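Local coordinates for orotidine 5'-phosphate decarboxylase (Lactobacillus acidophilus, PDB 3TFX), which probably catalyses, as a homodimer with TIM-barrel subunits, the decarboxylation of orotidine 5'-monophosphate to UMP, the last step of de novo UMP synthesis, at residues A120-T125 against L147-M152; D130-E135 against L140-Q145; M152-G157 against G176-Y181. All coordinates share one frame; numbering follows the deposited sequence.

Interaction 1: A120-T125 against L147-M152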
loop_
_atom_site.group_PDB
_atom_site.type_symbol
_atom_site.label_atom_id
_atom_site.label_comp_id
_atom_site.label_asym_id
_atom_site.label_seq_id
_atom_site.Cartn_x
_atom_site.Cartn_y
_atom_site.Cartn_z
ATOM N N ALA A 120 1.304 -7.020 10.438
ATOM C CA ALA A 120 1.376 -7.684 9.139
ATOM C C ALA A 120 0.008 -8.120 8.680
ATOM O O ALA A 120 -0.775 -8.704 9.444
ATOM C CB ALA A 120 2.315 -8.882 9.175
ATOM N N VAL A 121 -0.288 -7.791 7.434
ATOM C CA VAL A 121 -1.409 -8.372 6.749
ATOM C C VAL A 121 -0.925 -9.670 6.165
ATOM O O VAL A 121 0.221 -9.795 5.706
ATOM C CB VAL A 121 -1.962 -7.441 5.651
ATOM C CG1 VAL A 121 -2.868 -8.206 4.660
ATOM C CG2 VAL A 121 -2.707 -6.272 6.306
ATOM N N THR A 122 -1.818 -10.638 6.182
ATOM C CA THR A 122 -1.488 -11.986 5.851
ATOM C C THR A 122 -2.129 -12.243 4.466
ATOM O O THR A 122 -1.544 -11.863 3.420
ATOM C CB THR A 122 -1.932 -12.852 7.076
ATOM O OG1 THR A 122 -0.804 -13.490 7.689
ATOM C CG2 THR A 122 -3.078 -13.781 6.827
ATOM N N GLU A 123 -3.313 -12.848 4.445
ATOM C CA GLU A 123 -4.107 -12.919 3.232
ATOM C C GLU A 123 -5.323 -12.053 3.454
ATOM O O GLU A 123 -5.989 -12.180 4.475
ATOM C CB GLU A 123 -4.516 -14.363 2.910
ATOM C CG GLU A 123 -3.356 -15.285 2.495
ATOM C CD GLU A 123 -2.748 -14.922 1.142
ATOM O OE1 GLU A 123 -3.378 -14.185 0.345
ATOM O OE2 GLU A 123 -1.630 -15.384 0.862
ATOM N N LEU A 124 -5.598 -11.156 2.522
ATOM C CA LEU A 124 -6.765 -10.287 2.633
ATOM C C LEU A 124 -8.051 -11.119 2.619
ATOM O O LEU A 124 -8.093 -12.189 2.001
ATOM C CB LEU A 124 -6.782 -9.266 1.491
ATOM C CG LEU A 124 -5.674 -8.196 1.460
ATOM C CD1 LEU A 124 -5.571 -7.591 0.064
ATOM C CD2 LEU A 124 -5.926 -7.106 2.494
ATOM N N THR A 125 -9.093 -10.629 3.293
ATOM C CA THR A 125 -10.395 -11.321 3.309
ATOM C C THR A 125 -10.958 -11.416 1.887
ATOM O O THR A 125 -11.831 -12.243 1.611
ATOM C CB THR A 125 -11.435 -10.639 4.253
ATOM O OG1 THR A 125 -11.719 -9.312 3.790
ATOM C CG2 THR A 125 -10.909 -10.563 5.696
ATOM N N LEU A 147 -0.821 -18.983 8.741
ATOM C CA LEU A 147 0.078 -19.246 9.865
ATOM C C LEU A 147 1.553 -19.012 9.474
ATOM O O LEU A 147 2.318 -18.397 10.221
ATOM C CB LEU A 147 -0.149 -20.659 10.409
ATOM C CG LEU A 147 0.868 -21.217 11.422
ATOM C CD1 LEU A 147 0.849 -20.381 12.675
ATOM C CD2 LEU A 147 0.621 -22.719 11.745
ATOM N N SER A 148 1.932 -19.471 8.289
ATOM C CA SER A 148 3.293 -19.288 7.762
ATOM C C SER A 148 3.682 -17.799 7.610
ATOM O O SER A 148 4.770 -17.384 8.013
ATOM C CB SER A 148 3.417 -20.012 6.419
ATOM O OG SER A 148 4.689 -19.823 5.847
ATOM N N LEU A 149 2.783 -17.010 7.029
ATOM C CA LEU A 149 2.980 -15.559 6.913
ATOM C C LEU A 149 3.055 -14.895 8.295
ATOM O O LEU A 149 3.907 -14.053 8.534
ATOM C CB LEU A 149 1.836 -14.948 6.102
ATOM C CG LEU A 149 2.001 -14.630 4.607
ATOM C CD1 LEU A 149 3.218 -15.231 3.922
ATOM C CD2 LEU A 149 0.736 -14.902 3.847
ATOM N N ALA A 150 2.173 -15.303 9.206
ATOM C CA ALA A 150 2.162 -14.743 10.551
ATOM C C ALA A 150 3.461 -15.047 11.322
ATOM O O ALA A 150 4.070 -14.138 11.888
ATOM C CB ALA A 150 0.938 -15.208 11.320
ATOM N N LYS A 151 3.886 -16.314 11.325
ATOM C CA LYS A 151 5.125 -16.720 11.999
ATOM C C LYS A 151 6.327 -15.938 11.471
ATOM O O LYS A 151 7.124 -15.399 12.249
ATOM C CB LYS A 151 5.372 -18.221 11.846
ATOM C CG LYS A 151 4.525 -19.106 12.746
ATOM C CD LYS A 151 4.777 -20.589 12.514
ATOM C CE LYS A 151 6.172 -21.021 12.975
ATOM N NZ LYS A 151 6.356 -20.929 14.464
HETATM N N MSE A 152 6.428 -15.858 10.145
HETATM C CA MSE A 152 7.494 -15.110 9.495
HETATM C C MSE A 152 7.492 -13.640 9.889
HETATM O O MSE A 152 8.559 -13.066 10.119
HETATM C CB MSE A 152 7.421 -15.245 7.971
HETATM C CG MSE A 152 8.627 -14.626 7.248
HETATM SE SE MSE A 152 8.322 -14.388 5.333
HETATM C CE MSE A 152 6.887 -13.067 5.418
#

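Interaction 2: D130-E135 against L140-Q145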
loop_
_atom_site.group_PDB
_atom_site.type_symbol
_atom_site.label_atom_id
_atom_site.label_comp_id
_atom_site.label_asym_id
_atom_site.label_seq_id
_atom_site.Cartn_x
_atom_site.Cartn_y
_atom_site.Cartn_z
ATOM N N ASP A 130 -10.233 -20.104 -3.831
ATOM C CA ASP A 130 -10.036 -20.146 -5.282
ATOM C C ASP A 130 -9.078 -19.053 -5.784
ATOM O O ASP A 130 -8.228 -19.312 -6.644
ATOM C CB ASP A 130 -11.374 -20.032 -6.020
ATOM C CG ASP A 130 -11.209 -20.061 -7.545
ATOM O OD1 ASP A 130 -10.920 -21.154 -8.088
ATOM O OD2 ASP A 130 -11.370 -18.996 -8.198
ATOM N N VAL A 131 -9.231 -17.839 -5.252
ATOM C CA VAL A 131 -8.322 -16.739 -5.585
ATOM C C VAL A 131 -6.905 -17.067 -5.096
ATOM O O VAL A 131 -5.923 -16.851 -5.820
ATOM C CB VAL A 131 -8.814 -15.375 -5.026
ATOM C CG1 VAL A 131 -7.776 -14.283 -5.271
ATOM C CG2 VAL A 131 -10.140 -14.979 -5.673
ATOM N N LEU A 132 -6.814 -17.620 -3.885
ATOM C CA LEU A 132 -5.533 -18.038 -3.313
ATOM C C LEU A 132 -4.851 -19.069 -4.206
ATOM O O LEU A 132 -3.643 -18.971 -4.462
ATOM C CB LEU A 132 -5.714 -18.605 -1.891
ATOM C CG LEU A 132 -4.459 -19.120 -1.161
ATOM C CD1 LEU A 132 -3.512 -17.980 -0.750
ATOM C CD2 LEU A 132 -4.832 -19.961 0.045
ATOM N N ARG A 133 -5.637 -20.044 -4.674
ATOM C CA ARG A 133 -5.125 -21.152 -5.489
ATOM C C ARG A 133 -4.818 -20.745 -6.927
ATOM O O ARG A 133 -3.732 -21.042 -7.435
ATOM C CB ARG A 133 -6.123 -22.307 -5.499
ATOM C CG ARG A 133 -5.527 -23.654 -5.855
ATOM C CD ARG A 133 -6.537 -24.781 -5.583
ATOM N NE ARG A 133 -7.130 -25.308 -6.814
ATOM C CZ ARG A 133 -8.364 -25.056 -7.245
ATOM N NH1 ARG A 133 -9.192 -24.278 -6.545
ATOM N NH2 ARG A 133 -8.775 -25.599 -8.389
ATOM N N ASN A 134 -5.765 -20.061 -7.570
ATOM C CA ASN A 134 -5.740 -19.898 -9.023
ATOM C C ASN A 134 -5.437 -18.499 -9.562
ATOM O O ASN A 134 -5.310 -18.329 -10.772
ATOM C CB ASN A 134 -7.045 -20.431 -9.631
ATOM C CG ASN A 134 -7.341 -21.850 -9.202
ATOM O OD1 ASN A 134 -8.449 -22.157 -8.761
ATOM N ND2 ASN A 134 -6.347 -22.720 -9.308
ATOM N N GLU A 135 -5.328 -17.508 -8.681
ATOM C CA GLU A 135 -4.933 -16.151 -9.091
ATOM C C GLU A 135 -3.575 -15.786 -8.503
ATOM O O GLU A 135 -2.601 -15.584 -9.238
ATOM C CB GLU A 135 -6.008 -15.125 -8.721
ATOM C CG GLU A 135 -7.295 -15.340 -9.499
ATOM C CD GLU A 135 -8.229 -14.141 -9.499
ATOM O OE1 GLU A 135 -8.075 -13.215 -8.665
ATOM O OE2 GLU A 135 -9.130 -14.141 -10.359
ATOM N N LEU A 140 0.034 -23.564 -0.806
ATOM C CA LEU A 140 -0.531 -23.966 0.497
ATOM C C LEU A 140 -2.022 -23.614 0.636
ATOM O O LEU A 140 -2.456 -22.568 0.141
ATOM C CB LEU A 140 0.259 -23.332 1.654
ATOM C CG LEU A 140 1.733 -23.699 1.869
ATOM C CD1 LEU A 140 2.316 -22.902 3.049
ATOM C CD2 LEU A 140 1.920 -25.202 2.096
ATOM N N PRO A 141 -2.812 -24.481 1.317
ATOM C CA PRO A 141 -4.182 -24.094 1.677
ATOM C C PRO A 141 -4.192 -22.905 2.645
ATOM O O PRO A 141 -3.180 -22.636 3.290
ATOM C CB PRO A 141 -4.757 -25.356 2.348
ATOM C CG PRO A 141 -3.587 -26.159 2.738
ATOM C CD PRO A 141 -2.533 -25.878 1.693
HETATM N N MSE A 142 -5.338 -22.230 2.740
HETATM C CA MSE A 142 -5.481 -20.951 3.442
HETATM C C MSE A 142 -4.877 -20.909 4.850
HETATM O O MSE A 142 -4.062 -20.029 5.140
HETATM C CB MSE A 142 -6.957 -20.517 3.468
HETATM C CG MSE A 142 -7.219 -19.106 4.020
HETATM SE SE MSE A 142 -6.345 -17.652 3.013
HETATM C CE MSE A 142 -7.440 -17.670 1.394
ATOM N N ALA A 143 -5.270 -21.864 5.701
ATOM C CA ALA A 143 -4.892 -21.861 7.118
ATOM C C ALA A 143 -3.395 -22.018 7.316
ATOM O O ALA A 143 -2.820 -21.411 8.226
ATOM C CB ALA A 143 -5.645 -22.943 7.892
ATOM N N GLU A 144 -2.779 -22.833 6.461
ATOM C CA GLU A 144 -1.336 -23.059 6.490
ATOM C C GLU A 144 -0.568 -21.831 6.006
ATOM O O GLU A 144 0.474 -21.487 6.572
ATOM C CB GLU A 144 -0.953 -24.285 5.652
ATOM C CG GLU A 144 -1.261 -25.636 6.318
ATOM C CD GLU A 144 -0.771 -26.838 5.502
ATOM O OE1 GLU A 144 0.360 -26.786 4.955
ATOM O OE2 GLU A 144 -1.519 -27.839 5.411
ATOM N N GLN A 145 -1.091 -21.179 4.968
ATOM C CA GLN A 145 -0.463 -19.990 4.388
ATOM C C GLN A 145 -0.519 -18.816 5.369
ATOM O O GLN A 145 0.462 -18.095 5.555
ATOM C CB GLN A 145 -1.124 -19.625 3.047
ATOM C CG GLN A 145 -0.735 -18.251 2.475
ATOM C CD GLN A 145 0.667 -18.216 1.857
ATOM O OE1 GLN A 145 1.427 -19.200 1.901
ATOM N NE2 GLN A 145 1.011 -17.075 1.267
#

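Interaction 3: M152-G157 against G176-Y181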
loop_
_atom_site.group_PDB
_atom_site.type_symbol
_atom_site.label_atom_id
_atom_site.label_comp_id
_atom_site.label_asym_id
_atom_site.label_seq_id
_atom_site.Cartn_x
_atom_site.Cartn_y
_atom_site.Cartn_z
HETATM N N MSE A 152 6.428 -15.858 10.145
HETATM C CA MSE A 152 7.494 -15.110 9.495
HETATM C C MSE A 152 7.492 -13.640 9.889
HETATM O O MSE A 152 8.559 -13.066 10.119
HETATM C CB MSE A 152 7.421 -15.245 7.971
HETATM C CG MSE A 152 8.627 -14.626 7.248
HETATM SE SE MSE A 152 8.322 -14.388 5.333
HETATM C CE MSE A 152 6.887 -13.067 5.418
ATOM N N ALA A 153 6.306 -13.040 9.961
ATOM C CA ALA A 153 6.174 -11.649 10.398
ATOM C C ALA A 153 6.715 -11.460 11.810
ATOM O O ALA A 153 7.487 -10.526 12.060
ATOM C CB ALA A 153 4.707 -11.192 10.323
ATOM N N LYS A 154 6.301 -12.335 12.728
ATOM C CA LYS A 154 6.854 -12.354 14.094
ATOM C C LYS A 154 8.385 -12.443 14.082
ATOM O O LYS A 154 9.046 -11.672 14.756
ATOM C CB LYS A 154 6.242 -13.491 14.933
ATOM C CG LYS A 154 6.980 -13.866 16.231
ATOM C CD LYS A 154 6.847 -12.806 17.306
ATOM C CE LYS A 154 7.477 -13.224 18.631
ATOM N NZ LYS A 154 7.389 -12.104 19.629
ATOM N N HIS A 155 8.944 -13.365 13.296
ATOM C CA HIS A 155 10.410 -13.496 13.223
ATOM C C HIS A 155 11.101 -12.381 12.453
ATOM O O HIS A 155 12.325 -12.321 12.432
ATOM C CB HIS A 155 10.824 -14.858 12.667
ATOM C CG HIS A 155 10.377 -16.006 13.513
ATOM N ND1 HIS A 155 10.474 -15.996 14.888
ATOM C CD2 HIS A 155 9.829 -17.199 13.181
ATOM C CE1 HIS A 155 9.987 -17.125 15.371
ATOM N NE2 HIS A 155 9.601 -17.878 14.355
ATOM N N SER A 156 10.322 -11.481 11.859
ATOM C CA SER A 156 10.880 -10.396 11.063
ATOM C C SER A 156 10.667 -8.988 11.623
ATOM O O SER A 156 10.775 -8.012 10.883
ATOM C CB SER A 156 10.339 -10.464 9.637
ATOM O OG SER A 156 10.575 -11.739 9.080
ATOM N N GLY A 157 10.348 -8.875 12.908
ATOM C CA GLY A 157 10.140 -7.561 13.527
ATOM C C GLY A 157 8.727 -6.991 13.566
ATOM O O GLY A 157 8.521 -5.890 14.072
ATOM N N GLY A 176 2.430 -17.045 20.328
ATOM C CA GLY A 176 2.522 -16.683 21.746
ATOM C C GLY A 176 2.041 -15.284 22.084
ATOM O O GLY A 176 1.399 -14.624 21.267
ATOM N N ASP A 177 2.382 -14.835 23.291
ATOM C CA ASP A 177 1.802 -13.628 23.895
ATOM C C ASP A 177 2.541 -12.311 23.596
ATOM O O ASP A 177 1.993 -11.220 23.813
ATOM C CB ASP A 177 1.657 -13.826 25.415
ATOM C CG ASP A 177 0.629 -14.897 25.779
ATOM O OD1 ASP A 177 -0.394 -14.982 25.084
ATOM O OD2 ASP A 177 0.845 -15.659 26.752
ATOM N N ASP A 178 3.771 -12.407 23.099
ATOM C CA ASP A 178 4.562 -11.214 22.770
ATOM C C ASP A 178 4.276 -10.776 21.317
ATOM O O ASP A 178 5.144 -10.807 20.446
ATOM C CB ASP A 178 6.058 -11.460 23.042
ATOM C CG ASP A 178 6.906 -10.198 22.904
ATOM O OD1 ASP A 178 8.096 -10.341 22.567
ATOM O OD2 ASP A 178 6.397 -9.065 23.100
ATOM N N PHE A 179 3.029 -10.369 21.084
ATOM C CA PHE A 179 2.474 -10.190 19.746
ATOM C C PHE A 179 1.050 -9.664 19.874
ATOM O O PHE A 179 0.346 -9.968 20.851
ATOM C CB PHE A 179 2.448 -11.525 19.003
ATOM C CG PHE A 179 2.657 -11.414 17.506
ATOM C CD1 PHE A 179 3.769 -10.756 16.985
ATOM C CD2 PHE A 179 1.756 -12.011 16.619
ATOM C CE1 PHE A 179 3.979 -10.676 15.599
ATOM C CE2 PHE A 179 1.954 -11.941 15.233
ATOM C CZ PHE A 179 3.080 -11.283 14.723
ATOM N N LEU A 180 0.632 -8.874 18.893
ATOM C CA LEU A 180 -0.712 -8.301 18.879
ATOM C C LEU A 180 -1.587 -9.000 17.859
ATOM O O LEU A 180 -1.258 -9.051 16.679
ATOM C CB LEU A 180 -0.647 -6.798 18.586
ATOM C CG LEU A 180 0.076 -5.949 19.643
ATOM C CD1 LEU A 180 0.339 -4.564 19.106
ATOM C CD2 LEU A 180 -0.684 -5.890 21.019
ATOM N N TYR A 181 -2.710 -9.544 18.310
ATOM C CA TYR A 181 -3.681 -10.120 17.386
ATOM C C TYR A 181 -4.814 -9.114 17.226
ATOM O O TYR A 181 -5.638 -8.949 18.129
ATOM C CB TYR A 181 -4.146 -11.498 17.884
ATOM C CG TYR A 181 -2.970 -12.418 18.166
ATOM C CD1 TYR A 181 -2.407 -13.178 17.147
ATOM C CD2 TYR A 181 -2.400 -12.492 19.434
ATOM C CE1 TYR A 181 -1.312 -14.019 17.383
ATOM C CE2 TYR A 181 -1.297 -13.340 19.688
ATOM C CZ TYR A 181 -0.760 -14.085 18.649
ATOM O OH TYR A 181 0.326 -14.900 18.866
HETATM O O HOH W 1 9.008 -12.930 22.164
#

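Interaction 1: A120-T125 against L147-M152
At the C-terminal end of barrel strand 117-121, Thr122 meets Leu149 of helix 142-155, with their CA atoms 5.8 Å apart. Thr122 OG1 touches Leu149 CB at 3.4 Å, and the same oxygen lies 3.8 Å from Ala150 N. The hydroxyl lies against the helix backbone, weakly hydrogen-bonded to Val146 O. The torsion that directs it there (chi1 -117°) is far from a staggered value. Strand 117-121, helix 142-155 and the next strand, 160-162, form one beta-alpha-beta crossover of the eight-stranded barrel, and the contact lies where strand 117-121 runs out into the loop. Beyond CB, the Leu149 side chain reaches toward that loop, where CD2 comes within 3.8 Å of Thr122 O and, equally, 3.8 Å from Glu123 OE2; the Glu123 and Leu149 side chains cross at about a right angle. Glu123 gets there by a bend at chi2 (-68°), and a hydrogen bond from Gln136 NE2 to OE2 would hold the carboxylate beside the methyl group. Beyond the two segments, Ala91 and Leu92 also cover Leu149, as does Glu135 of the second subunit, while Thr125, a predicted substrate-binding residue, packs on Ile68 of that subunit.

Interaction 2: D130-E135 against L140-Q145
The backbones of Leu132 and Met142 approach to 7.4 Å between CA atoms, where helix 129-134 nears its end and helix 142-155 starts behind Pro141 at its N-cap position. Leu132 fills most of this gap, met by Met142. Leu132 has CG trans to its own N (chi1 179°), which carries the branched end straight across to the other segment. There CD2 sits 3.5 Å from Leu140 O and 3.6 Å from Met142 N, pressed against the backbone of the helix start. Met142, a selenomethionine, comes round from the other direction: bends at chi2 (60°) and chi3 (72°) fold its end back, so that CE lies 3.7 Å from Leu132 CD2 and 3.8 Å from Leu132 CB. The methyl CD2 is thus held between main chain and the folded selenoether end of Met142. The second branch, CD1, approaches Gln145 CG at 4.3 Å, about one turn further along the helix. Gln145 N bonds to Pro141 O at 3.0 Å, which sets the first turn against which Leu132 rests. Around the pair, Ile127 and Cys138 add to the packing on Leu132, and Glu135 OE1 accepts a hydrogen bond from Ser95 N of the second subunit. The contact therefore belongs to the segment after the fifth strand of this TIM barrel, where the short helix 129-134 precedes helix 142-155, the main helix of the beta-alpha unit, partly along the dimer interface.

Interaction 3: M152-G157 against G176-Y181
Lys154 grips Asp178 in two ways, through its carbonyl and through its carboxylate. Lys154 NZ donates to Asp178 O at 2.7 Å, meeting the C=O at an angle of 144° with a tilt of 17° from the carbonyl plane. The same nitrogen forms a longer salt bridge to Asp178 OD1, 3.5 Å away. A water completes a triangle with these two atoms: it accepts from Lys154 NZ at 3.1 Å and donates to Asp178 OD1 at 2.8 Å, so the charged pair is linked directly and through solvent.

Before it reaches this point, the aliphatic part of the lysine runs along Phe179. Lys154 CB touches Phe179 CE1 at 3.7 Å, and Lys154 CD touches Phe179 CD1, also at 3.7 Å; the two side chains slide past each other in opposite directions. A bend at chi2 (71°) followed by an extended end lays the methylenes beside the ring and delivers NZ to the loop.

The next shell shapes that loop. Asp178 is the centre of an inverse gamma turn, with a weak bond from Phe179 N to Asp177 O. Tyr181 OH, from the start of strand 180-183, donates to Gly176 O at 2.6 Å, in the carbonyl plane and on a lone pair, tying the beginning of the loop to the strand. Tyr181 CE1 also lies in plane at the edge of the Phe179 ring. Further out, Ile175 of helix 168-175 packs on both Lys154 and Tyr181, and His172 NE2 of that helix hydrogen-bonds Asp177 OD1.

The contact thus ties the end of helix 142-155 to the loop entering the seventh barrel strand. The shorter bond goes to a main-chain oxygen and depends on the loop's backbone course, while the exposed carboxylate adds a longer, water-bridged charge contact; a crystal neighbour also touches Asp178, whose side-chain pose may reflect the lattice.

Helix 142-155 takes part in all three interactions, at its start in interaction 2, its middle in interaction 1 and its end in interaction 3. Interaction 1 is the buried one, at the barrel wall; interactions 2 and 3 are partly buried, with centres about 22 Å apart. Chemistry follows place: a hydroxyl and a carboxylate against leucine in 1, apolar packing of leucine on selenomethionine and on main chain in 2, and a lysine bonded to a main-chain oxygen and a carboxylate, its methylenes along a phenylalanine ring, in 3. Interaction 2 is nested within the chain loop that interaction 1 closes, and Glu123 OE2 joins them through a probable hydrogen bond to Gln145 NE2 at 3.2 Å. Interactions 1 and 3 meet where Ala120 CB packs on Ala153 CB.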